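Side-chain contacts in beta-lactamase/D-alanine Carboxypeptidase (PDB 3RJU), which is probably a serine hydrolase of the penicillin-binding protein and beta-lactamase family, acting on beta-lactams or D-alanyl peptides: residues Val288-Lys293 with Ile299-Gly304; Arg257-Tyr262 with Met313-Glu318; Val29-Asn34 with His238-Phe243. One frame throughout, in Å; residues are numbered along the deposited sequence. Where two conformers were deposited one is given.

Contact 1. Residues Val288-Lys293 with Ile299-Gly304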
loop_
_atom_site.group_PDB
_atom_site.type_symbol
_atom_site.label_atom_id
_atom_site.label_comp_id
_atom_site.label_asym_id
_atom_site.label_seq_id
_atom_site.Cartn_x
_atom_site.Cartn_y
_atom_site.Cartn_z
ATOM N N VAL A 288 -2.378 -8.242 -3.376
ATOM C CA VAL A 288 -2.290 -9.647 -3.049
ATOM C C VAL A 288 -3.689 -10.232 -3.120
ATOM O O VAL A 288 -4.634 -9.649 -2.569
ATOM C CB VAL A 288 -1.716 -9.847 -1.631
ATOM C CG1 VAL A 288 -1.832 -11.337 -1.172
ATOM C CG2 VAL A 288 -0.265 -9.373 -1.587
ATOM N N TYR A 289 -3.818 -11.391 -3.770
ATOM C CA TYR A 289 -5.112 -12.042 -3.896
ATOM C C TYR A 289 -5.175 -13.260 -2.999
ATOM O O TYR A 289 -4.249 -14.072 -2.977
ATOM C CB TYR A 289 -5.380 -12.467 -5.343
ATOM C CG TYR A 289 -6.643 -13.281 -5.502
ATOM C CD1 TYR A 289 -7.889 -12.687 -5.360
ATOM C CD2 TYR A 289 -6.587 -14.642 -5.803
ATOM C CE1 TYR A 289 -9.059 -13.428 -5.501
ATOM C CE2 TYR A 289 -7.754 -15.398 -5.944
ATOM C CZ TYR A 289 -8.983 -14.778 -5.802
ATOM O OH TYR A 289 -10.146 -15.502 -5.935
HETATM N N MSE A 290 -6.266 -13.363 -2.244
HETATM C CA MSE A 290 -6.555 -14.551 -1.444
HETATM C C MSE A 290 -7.805 -15.196 -2.002
HETATM O O MSE A 290 -8.854 -14.546 -2.097
HETATM C CB MSE A 290 -6.772 -14.165 0.027
HETATM C CG MSE A 290 -5.577 -13.426 0.636
HETATM SE SE MSE A 290 -5.709 -13.096 2.539
HETATM C CE MSE A 290 -7.432 -12.204 2.611
ATOM N N ALA A 291 -7.699 -16.466 -2.397
ATOM C CA ALA A 291 -8.851 -17.172 -2.950
ATOM C C ALA A 291 -9.889 -17.467 -1.866
ATOM O O ALA A 291 -9.552 -17.527 -0.687
ATOM C CB ALA A 291 -8.416 -18.458 -3.597
ATOM N N PRO A 292 -11.150 -17.689 -2.273
ATOM C CA PRO A 292 -12.196 -18.038 -1.300
ATOM C C PRO A 292 -11.771 -19.259 -0.508
ATOM O O PRO A 292 -11.246 -20.229 -1.073
ATOM C CB PRO A 292 -13.408 -18.395 -2.168
ATOM C CG PRO A 292 -13.102 -17.850 -3.521
ATOM C CD PRO A 292 -11.619 -17.760 -3.667
ATOM N N LYS A 293 -12.008 -19.219 0.795
ATOM C CA LYS A 293 -11.727 -20.367 1.639
ATOM C C LYS A 293 -12.342 -20.114 2.991
ATOM O O LYS A 293 -12.534 -18.972 3.376
ATOM C CB LYS A 293 -10.224 -20.571 1.787
ATOM C CG LYS A 293 -9.520 -19.480 2.583
ATOM C CD LYS A 293 -8.002 -19.566 2.393
ATOM C CE LYS A 293 -7.613 -19.328 0.922
ATOM N NZ LYS A 293 -6.177 -19.553 0.707
ATOM N N ILE A 299 -10.537 -12.226 -2.095
ATOM C CA ILE A 299 -10.274 -10.874 -1.651
ATOM C C ILE A 299 -8.978 -10.354 -2.255
ATOM O O ILE A 299 -7.959 -11.050 -2.251
ATOM C CB ILE A 299 -10.161 -10.852 -0.097
ATOM C CG1 ILE A 299 -11.550 -11.069 0.536
ATOM C CG2 ILE A 299 -9.506 -9.544 0.398
ATOM C CD1 ILE A 299 -11.506 -11.349 2.041
HETATM N N MSE A 300 -9.037 -9.136 -2.792
HETATM C CA MSE A 300 -7.863 -8.379 -3.208
HETATM C C MSE A 300 -7.502 -7.468 -2.049
HETATM O O MSE A 300 -8.358 -6.707 -1.568
HETATM C CB MSE A 300 -8.187 -7.509 -4.436
HETATM C CG MSE A 300 -8.424 -8.289 -5.689
HETATM SE SE MSE A 300 -6.778 -9.103 -6.336
HETATM C CE MSE A 300 -5.953 -7.545 -7.068
ATOM N N GLN A 301 -6.246 -7.509 -1.618
ATOM C CA GLN A 301 -5.876 -6.782 -0.412
ATOM C C GLN A 301 -4.439 -6.276 -0.390
ATOM O O GLN A 301 -3.601 -6.661 -1.223
ATOM C CB GLN A 301 -6.200 -7.621 0.851
ATOM C CG GLN A 301 -5.592 -9.031 0.895
ATOM C CD GLN A 301 -4.134 -9.088 1.414
ATOM O OE1 GLN A 301 -3.448 -8.067 1.549
ATOM N NE2 GLN A 301 -3.677 -10.285 1.720
ATOM N N LYS A 302 -4.173 -5.373 0.552
ATOM C CA LYS A 302 -2.809 -4.940 0.844
ATOM C C LYS A 302 -2.736 -4.572 2.319
ATOM O O LYS A 302 -3.655 -3.944 2.851
ATOM C CB LYS A 302 -2.401 -3.724 0.007
ATOM C CG LYS A 302 -0.946 -3.271 0.273
ATOM C CD LYS A 302 0.066 -4.309 -0.254
ATOM C CE LYS A 302 1.510 -4.021 0.198
ATOM N NZ LYS A 302 1.797 -4.563 1.564
ATOM N N THR A 303 -1.651 -4.994 2.959
ATOM C CA THR A 303 -1.381 -4.711 4.360
ATOM C C THR A 303 -0.342 -3.588 4.490
ATOM O O THR A 303 0.456 -3.335 3.580
ATOM C CB THR A 303 -0.788 -5.957 5.053
ATOM O OG1 THR A 303 0.385 -6.384 4.335
ATOM C CG2 THR A 303 -1.778 -7.100 5.074
ATOM N N GLY A 304 -0.322 -2.917 5.639
ATOM C CA GLY A 304 0.688 -1.914 5.883
ATOM C C GLY A 304 0.928 -1.723 7.362
ATOM O O GLY A 304 0.023 -1.872 8.184
#
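Val288 and Gln301 form a hydrogen-bonded antiparallel pair: Val288 N donates to Gln301 O at 2.9 Å, and Gln301 N returns a bond to Val288 O at 2.8 Å. Two residues on, Met290 and Ile299 repeat the pattern, completing a beta hairpin. The side chains of these four buried residues share one face of the sheet and make up the densely packed part. Gln301 CG takes the cramped position between its backbone N and carbonyl carbon (chi1 55°), and the bend at chi2 (84°) folds the amide back over strand 288-290. NE2 thereby rests 3.6 Å from Val288 CG1 and also 3.6 Å from the selenium SE of Met290, whose chain crosses that of Gln301 at about a right angle. Beyond the selenium, Met290 CE turns to Ile299 CG2 at 4.0 Å. The other face holds a single pair, Tyr289 and Met300: Met300 SE touches Tyr289 CB at 3.8 Å and makes an oblique Met-aromatic contact, 5.1 Å from the ring centroid. Tyr289 is partly exposed, its side chain near a bound glycerol. Lys302, next on strand 299-306, bonds Tyr159 OH and touches Lys65, consistent with the SxxK-type active site of this family. Strand 309-316 flanks strand 299-306 on the side away from Val288-Met290, while Asn343 of helix 336-349 packs on Met290 and Ile299.

Contact 2. Residues Arg257-Tyr262 with Met313-Glu318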
loop_
_atom_site.group_PDB
_atom_site.type_symbol
_atom_site.label_atom_id
_atom_site.label_comp_id
_atom_site.label_asym_id
_atom_site.label_seq_id
_atom_site.Cartn_x
_atom_site.Cartn_y
_atom_site.Cartn_z
ATOM N N ARG A 257 -6.188 -3.341 -14.998
ATOM C CA ARG A 257 -4.757 -3.537 -15.225
ATOM C C ARG A 257 -4.003 -3.422 -13.909
ATOM O O ARG A 257 -3.051 -4.159 -13.652
ATOM C CB ARG A 257 -4.218 -2.542 -16.260
ATOM C CG ARG A 257 -4.534 -2.940 -17.700
ATOM C CD ARG A 257 -4.005 -1.912 -18.687
ATOM N NE ARG A 257 -4.971 -0.836 -18.900
ATOM C CZ ARG A 257 -4.786 0.438 -18.576
ATOM N NH1 ARG A 257 -3.654 0.840 -17.985
ATOM N NH2 ARG A 257 -5.756 1.308 -18.819
ATOM N N GLU A 258 -4.434 -2.505 -13.048
ATOM C CA GLU A 258 -3.739 -2.339 -11.776
ATOM C C GLU A 258 -3.856 -3.568 -10.908
ATOM O O GLU A 258 -2.955 -3.846 -10.127
ATOM C CB GLU A 258 -4.276 -1.137 -11.019
ATOM C CG GLU A 258 -3.806 0.191 -11.607
ATOM C CD GLU A 258 -4.435 1.375 -10.915
ATOM O OE1 GLU A 258 -4.519 1.367 -9.667
ATOM O OE2 GLU A 258 -4.856 2.317 -11.619
ATOM N N GLN A 259 -4.965 -4.295 -11.052
ATOM C CA GLN A 259 -5.247 -5.459 -10.203
ATOM C C GLN A 259 -4.982 -6.786 -10.899
ATOM O O GLN A 259 -5.343 -7.852 -10.390
ATOM C CB GLN A 259 -6.684 -5.379 -9.661
ATOM C CG GLN A 259 -6.847 -4.198 -8.734
ATOM C CD GLN A 259 -8.146 -4.211 -7.958
ATOM O OE1 GLN A 259 -9.210 -4.496 -8.509
ATOM N NE2 GLN A 259 -8.064 -3.894 -6.662
ATOM N N ALA A 260 -4.310 -6.723 -12.044
ATOM C CA ALA A 260 -3.943 -7.940 -12.764
ATOM C C ALA A 260 -2.991 -8.783 -11.922
ATOM O O ALA A 260 -2.098 -8.261 -11.235
ATOM C CB ALA A 260 -3.293 -7.592 -14.098
ATOM N N LEU A 261 -3.175 -10.093 -11.983
ATOM C CA LEU A 261 -2.346 -10.999 -11.217
ATOM C C LEU A 261 -1.268 -11.600 -12.097
ATOM O O LEU A 261 -1.538 -11.990 -13.232
ATOM C CB LEU A 261 -3.200 -12.100 -10.631
ATOM C CG LEU A 261 -4.240 -11.528 -9.667
ATOM C CD1 LEU A 261 -5.176 -12.628 -9.269
ATOM C CD2 LEU A 261 -3.564 -10.908 -8.443
ATOM N N TYR A 262 -0.062 -11.705 -11.552
ATOM C CA TYR A 262 1.109 -12.116 -12.331
ATOM C C TYR A 262 1.748 -13.415 -11.899
ATOM O O TYR A 262 2.347 -14.115 -12.733
ATOM C CB TYR A 262 2.156 -10.999 -12.393
ATOM C CG TYR A 262 1.731 -9.905 -13.332
ATOM C CD1 TYR A 262 2.107 -9.916 -14.675
ATOM C CD2 TYR A 262 0.875 -8.898 -12.905
ATOM C CE1 TYR A 262 1.691 -8.918 -15.546
ATOM C CE2 TYR A 262 0.461 -7.886 -13.768
ATOM C CZ TYR A 262 0.850 -7.910 -15.089
ATOM O OH TYR A 262 0.425 -6.922 -15.943
HETATM N N MSE A 313 -6.388 -2.778 3.429
HETATM C CA MSE A 313 -7.455 -2.560 2.471
HETATM C C MSE A 313 -7.836 -3.917 1.901
HETATM O O MSE A 313 -6.955 -4.686 1.505
HETATM C CB MSE A 313 -7.002 -1.637 1.332
HETATM C CG MSE A 313 -8.119 -1.352 0.335
HETATM SE SE MSE A 313 -7.628 -0.059 -1.017
HETATM C CE MSE A 313 -7.275 1.464 0.137
ATOM N N ALA A 314 -9.131 -4.224 1.896
ATOM C CA ALA A 314 -9.602 -5.506 1.385
ATOM C C ALA A 314 -10.790 -5.222 0.497
ATOM O O ALA A 314 -11.692 -4.470 0.882
ATOM C CB ALA A 314 -10.017 -6.428 2.544
HETATM N N MSE A 315 -10.841 -5.825 -0.679
HETATM C CA MSE A 315 -12.001 -5.569 -1.501
HETATM C C MSE A 315 -12.373 -6.744 -2.366
HETATM O O MSE A 315 -11.551 -7.629 -2.642
HETATM C CB MSE A 315 -11.799 -4.329 -2.364
HETATM C CG MSE A 315 -10.704 -4.471 -3.393
HETATM SE SE MSE A 315 -10.739 -3.039 -4.717
HETATM C CE MSE A 315 -10.191 -1.533 -3.599
ATOM N N VAL A 316 -13.628 -6.724 -2.792
ATOM C CA VAL A 316 -14.175 -7.736 -3.667
ATOM C C VAL A 316 -14.728 -6.940 -4.846
ATOM O O VAL A 316 -15.885 -6.528 -4.843
ATOM C CB VAL A 316 -15.291 -8.559 -2.965
ATOM C CG1 VAL A 316 -15.832 -9.641 -3.902
ATOM C CG2 VAL A 316 -14.754 -9.183 -1.691
ATOM N N PRO A 317 -13.867 -6.653 -5.828
ATOM C CA PRO A 317 -14.236 -5.674 -6.850
ATOM C C PRO A 317 -15.490 -6.050 -7.633
ATOM O O PRO A 317 -16.259 -5.179 -8.005
ATOM C CB PRO A 317 -13.004 -5.639 -7.772
ATOM C CG PRO A 317 -11.883 -6.089 -6.906
ATOM C CD PRO A 317 -12.462 -7.094 -5.959
ATOM N N GLU A 318 -15.689 -7.341 -7.857
ATOM C CA GLU A 318 -16.827 -7.791 -8.641
ATOM C C GLU A 318 -18.144 -7.459 -7.946
ATOM O O GLU A 318 -19.179 -7.338 -8.605
ATOM C CB GLU A 318 -16.720 -9.291 -8.939
ATOM C CG GLU A 318 -16.644 -10.158 -7.705
ATOM C CD GLU A 318 -15.223 -10.550 -7.302
ATOM O OE1 GLU A 318 -14.286 -9.698 -7.286
ATOM O OE2 GLU A 318 -15.061 -11.742 -6.986
#
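The primary amide of Gln259 reaches the end of strand 309-316 with NE2 and the 3-10 turn after it with OE1. OE1 meets Pro317 CG at 3.5 Å and CB at 4.0 Å, while NE2 approaches the selenium SE of Met315 at 3.4 Å in the conformer given, one of two deposited. Backbones stay well apart, with 9.6 Å between Gln259 CA and Pro317 CA, so the bridge is built from side chains. Gln259 spans the gap because its chain runs extended beyond CG (chi2 -169°). In that same conformer Met315 comes to meet it with CG wedged between backbone N and carbonyl carbon (chi1 65°) and a bend at chi3. Pro317 opens the 3-10 segment, and its ring lies beside the amide oxygen. Gln259 owes its place to being the first residue to leave helical geometry after helix 255-258, so the contact packs the turn leaving that helix against the end of strand 309-316. In the second shell, Trp287 and Met300 touch the Gln259 side chain, and Met240 of helix 233-241 packs on Met315. Between the two segments, the polar amide is met by proline carbons and, in this conformer, by selenium, so the join rests on van der Waals packing.

Contact 3. Residues Val29-Asn34 with His238-Phe243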
loop_
_atom_site.group_PDB
_atom_site.type_symbol
_atom_site.label_atom_id
_atom_site.label_comp_id
_atom_site.label_asym_id
_atom_site.label_seq_id
_atom_site.Cartn_x
_atom_site.Cartn_y
_atom_site.Cartn_z
ATOM N N VAL A 29 -13.430 2.827 6.768
ATOM C CA VAL A 29 -14.142 3.333 5.612
ATOM C C VAL A 29 -14.645 2.136 4.836
ATOM O O VAL A 29 -13.849 1.285 4.407
ATOM C CB VAL A 29 -13.215 4.152 4.677
ATOM C CG1 VAL A 29 -13.977 4.602 3.419
ATOM C CG2 VAL A 29 -12.633 5.353 5.424
ATOM N N VAL A 30 -15.962 2.076 4.641
ATOM C CA VAL A 30 -16.575 0.970 3.926
ATOM C C VAL A 30 -17.319 1.513 2.716
ATOM O O VAL A 30 -18.156 2.414 2.849
ATOM C CB VAL A 30 -17.571 0.192 4.837
ATOM C CG1 VAL A 30 -18.230 -0.960 4.075
ATOM C CG2 VAL A 30 -16.863 -0.333 6.086
ATOM N N ILE A 31 -17.032 0.956 1.541
ATOM C CA ILE A 31 -17.776 1.294 0.338
ATOM C C ILE A 31 -18.469 0.035 -0.123
ATOM O O ILE A 31 -17.828 -0.987 -0.298
ATOM C CB ILE A 31 -16.869 1.809 -0.799
ATOM C CG1 ILE A 31 -16.198 3.118 -0.393
ATOM C CG2 ILE A 31 -17.700 2.010 -2.085
ATOM C CD1 ILE A 31 -15.110 3.625 -1.348
ATOM N N ASP A 32 -19.784 0.109 -0.315
ATOM C CA ASP A 32 -20.549 -1.046 -0.759
ATOM C C ASP A 32 -21.553 -0.530 -1.777
ATOM O O ASP A 32 -22.609 -0.013 -1.418
ATOM C CB ASP A 32 -21.237 -1.706 0.436
ATOM C CG ASP A 32 -21.980 -2.984 0.063
ATOM O OD1 ASP A 32 -22.445 -3.118 -1.094
ATOM O OD2 ASP A 32 -22.121 -3.851 0.951
ATOM N N ASN A 33 -21.207 -0.657 -3.056
ATOM C CA ASN A 33 -22.009 -0.084 -4.140
ATOM C C ASN A 33 -22.293 1.397 -3.872
ATOM O O ASN A 33 -21.367 2.207 -3.853
ATOM C CB ASN A 33 -23.295 -0.886 -4.351
ATOM C CG ASN A 33 -23.987 -0.562 -5.676
ATOM O OD1 ASN A 33 -23.395 0.028 -6.589
ATOM N ND2 ASN A 33 -25.251 -0.958 -5.785
ATOM N N ASN A 34 -23.554 1.761 -3.652
ATOM C CA ASN A 34 -23.864 3.173 -3.423
ATOM C C ASN A 34 -23.710 3.644 -1.980
ATOM O O ASN A 34 -23.907 4.826 -1.688
ATOM C CB ASN A 34 -25.264 3.503 -3.923
ATOM C CG ASN A 34 -25.400 3.262 -5.391
ATOM O OD1 ASN A 34 -24.646 3.812 -6.187
ATOM N ND2 ASN A 34 -26.338 2.407 -5.763
ATOM N N HIS A 238 -11.819 8.235 -1.442
ATOM C CA HIS A 238 -11.865 8.628 -2.845
ATOM C C HIS A 238 -10.971 7.745 -3.716
ATOM O O HIS A 238 -11.367 7.371 -4.822
ATOM C CB HIS A 238 -11.511 10.113 -3.005
ATOM C CG HIS A 238 -12.479 11.031 -2.329
ATOM N ND1 HIS A 238 -13.839 10.960 -2.546
ATOM C CD2 HIS A 238 -12.293 12.030 -1.433
ATOM C CE1 HIS A 238 -14.451 11.875 -1.813
ATOM N NE2 HIS A 238 -13.534 12.538 -1.127
ATOM N N TRP A 239 -9.790 7.392 -3.208
ATOM C CA TRP A 239 -8.873 6.531 -3.947
ATOM C C TRP A 239 -9.469 5.141 -4.132
ATOM O O TRP A 239 -9.481 4.583 -5.240
ATOM C CB TRP A 239 -7.515 6.430 -3.240
ATOM C CG TRP A 239 -6.486 5.775 -4.094
ATOM C CD1 TRP A 239 -5.765 6.366 -5.078
ATOM C CD2 TRP A 239 -6.073 4.402 -4.058
ATOM N NE1 TRP A 239 -4.927 5.447 -5.673
ATOM C CE2 TRP A 239 -5.087 4.236 -5.060
ATOM C CE3 TRP A 239 -6.426 3.303 -3.272
ATOM C CZ2 TRP A 239 -4.459 3.009 -5.304
ATOM C CZ3 TRP A 239 -5.810 2.083 -3.517
ATOM C CH2 TRP A 239 -4.831 1.952 -4.523
HETATM N N MSE A 240 -9.983 4.582 -3.046
HETATM C CA MSE A 240 -10.511 3.230 -3.089
HETATM C C MSE A 240 -11.734 3.158 -4.024
HETATM O O MSE A 240 -11.945 2.154 -4.708
HETATM C CB MSE A 240 -10.881 2.780 -1.672
HETATM C CG MSE A 240 -11.370 1.356 -1.621
HETATM SE SE MSE A 240 -11.408 0.603 0.185
HETATM C CE MSE A 240 -12.847 1.688 0.919
ATOM N N GLN A 241 -12.529 4.224 -4.054
ATOM C CA GLN A 241 -13.760 4.256 -4.852
ATOM C C GLN A 241 -13.496 3.989 -6.335
ATOM O O GLN A 241 -14.355 3.451 -7.034
ATOM C CB GLN A 241 -14.478 5.611 -4.683
ATOM C CG GLN A 241 -15.814 5.740 -5.462
ATOM C CD GLN A 241 -16.874 4.802 -4.946
ATOM O OE1 GLN A 241 -17.495 5.068 -3.919
ATOM N NE2 GLN A 241 -17.061 3.673 -5.630
ATOM N N GLN A 242 -12.319 4.366 -6.835
ATOM C CA GLN A 242 -12.065 4.197 -8.274
ATOM C C GLN A 242 -11.986 2.733 -8.712
ATOM O O GLN A 242 -12.045 2.443 -9.908
ATOM C CB GLN A 242 -10.860 5.000 -8.815
ATOM C CG GLN A 242 -9.907 5.617 -7.814
ATOM C CD GLN A 242 -8.445 5.573 -8.268
ATOM O OE1 GLN A 242 -8.072 6.053 -9.350
ATOM N NE2 GLN A 242 -7.619 4.994 -7.445
ATOM N N PHE A 243 -11.879 1.812 -7.757
ATOM C CA PHE A 243 -11.877 0.382 -8.102
ATOM C C PHE A 243 -13.263 -0.256 -8.112
ATOM O O PHE A 243 -13.411 -1.411 -8.496
ATOM C CB PHE A 243 -10.960 -0.417 -7.166
ATOM C CG PHE A 243 -9.521 0.039 -7.200
ATOM C CD1 PHE A 243 -8.622 -0.519 -8.100
ATOM C CD2 PHE A 243 -9.077 1.040 -6.348
ATOM C CE1 PHE A 243 -7.306 -0.089 -8.148
ATOM C CE2 PHE A 243 -7.758 1.473 -6.391
ATOM C CZ PHE A 243 -6.868 0.891 -7.271
HETATM O O HOH W 1 -18.953 1.542 -5.084
HETATM O O HOH W 2 -20.211 4.742 -3.547
#
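Ile31 and Met240 meet where helix 233-241 packs on the antiparallel sheet of the beta-lactamase fold, an alpha-beta sandwich; strand 25-32 supplies Val29 and Ile31, both directed at the helix. Ile31 can be followed outward. Its CB branches into CG1, placed anti to the carbonyl carbon, and CG2, anti to the backbone N (chi1 -64°). CG2 leans on the amide of Gln241, 3.6 Å from OE1. The other branch runs toward the helix: CG1 lies 3.9 Å from Met240 CE, and at its end CD1 closes on the same methyl at 3.7 Å while also lying near the backbone N and CB of Gln241. Ile31 thus sits between the two helix residues. Met240 comes the other way, its chain sliding past Ile31 in the opposite direction. It is extended as far as the selenium and then bends at chi3 (68°), which turns CE in against the strand. That methyl also touches Val29, with CE 4.0 Å from CG1 and near the carbonyl O. Farther round, Met240 packs on Met313 of strand 309-316 and on Phe324 of strand 321-328, so one helix side chain also reaches other strands. At the loop end, where the contact is partly exposed, packing gives way to water. Gln241 bends at chi2 (66°), which carries its amide across the CG2 side of Ile31 toward the turn after the strand; NE2 also donates to Leu244 O. Two waters bridge that amide to Asn33. Both donate to Asn33 O; one accepts from Gln241 NE2, and the other gives its second hydrogen to Gln241 OE1 at 2.8 Å.

Overall arrangement
From the N terminus, strand 25-32 enters first, and contact 3 closes a loop of 203 intervening residues when helix 233-241 returns to it, tying that helix to a strand near one edge of the large sheet. The chain then opens contact 2 at the end of helix 255-258. Before that loop closes, contact 1 pairs strands 288-290 and 299-306 within the sheet, nested inside it. Contact 2 then joins the turn after helix 255-258 to the end of strand 309-316. Contact 3 is in series with both. Contacts 1 and 2 adjoin through neighbouring strands; contacts 2 and 3 meet where Met315 touches Phe243. Contacts 1 and 3 do not touch, their centres about 17 Å apart.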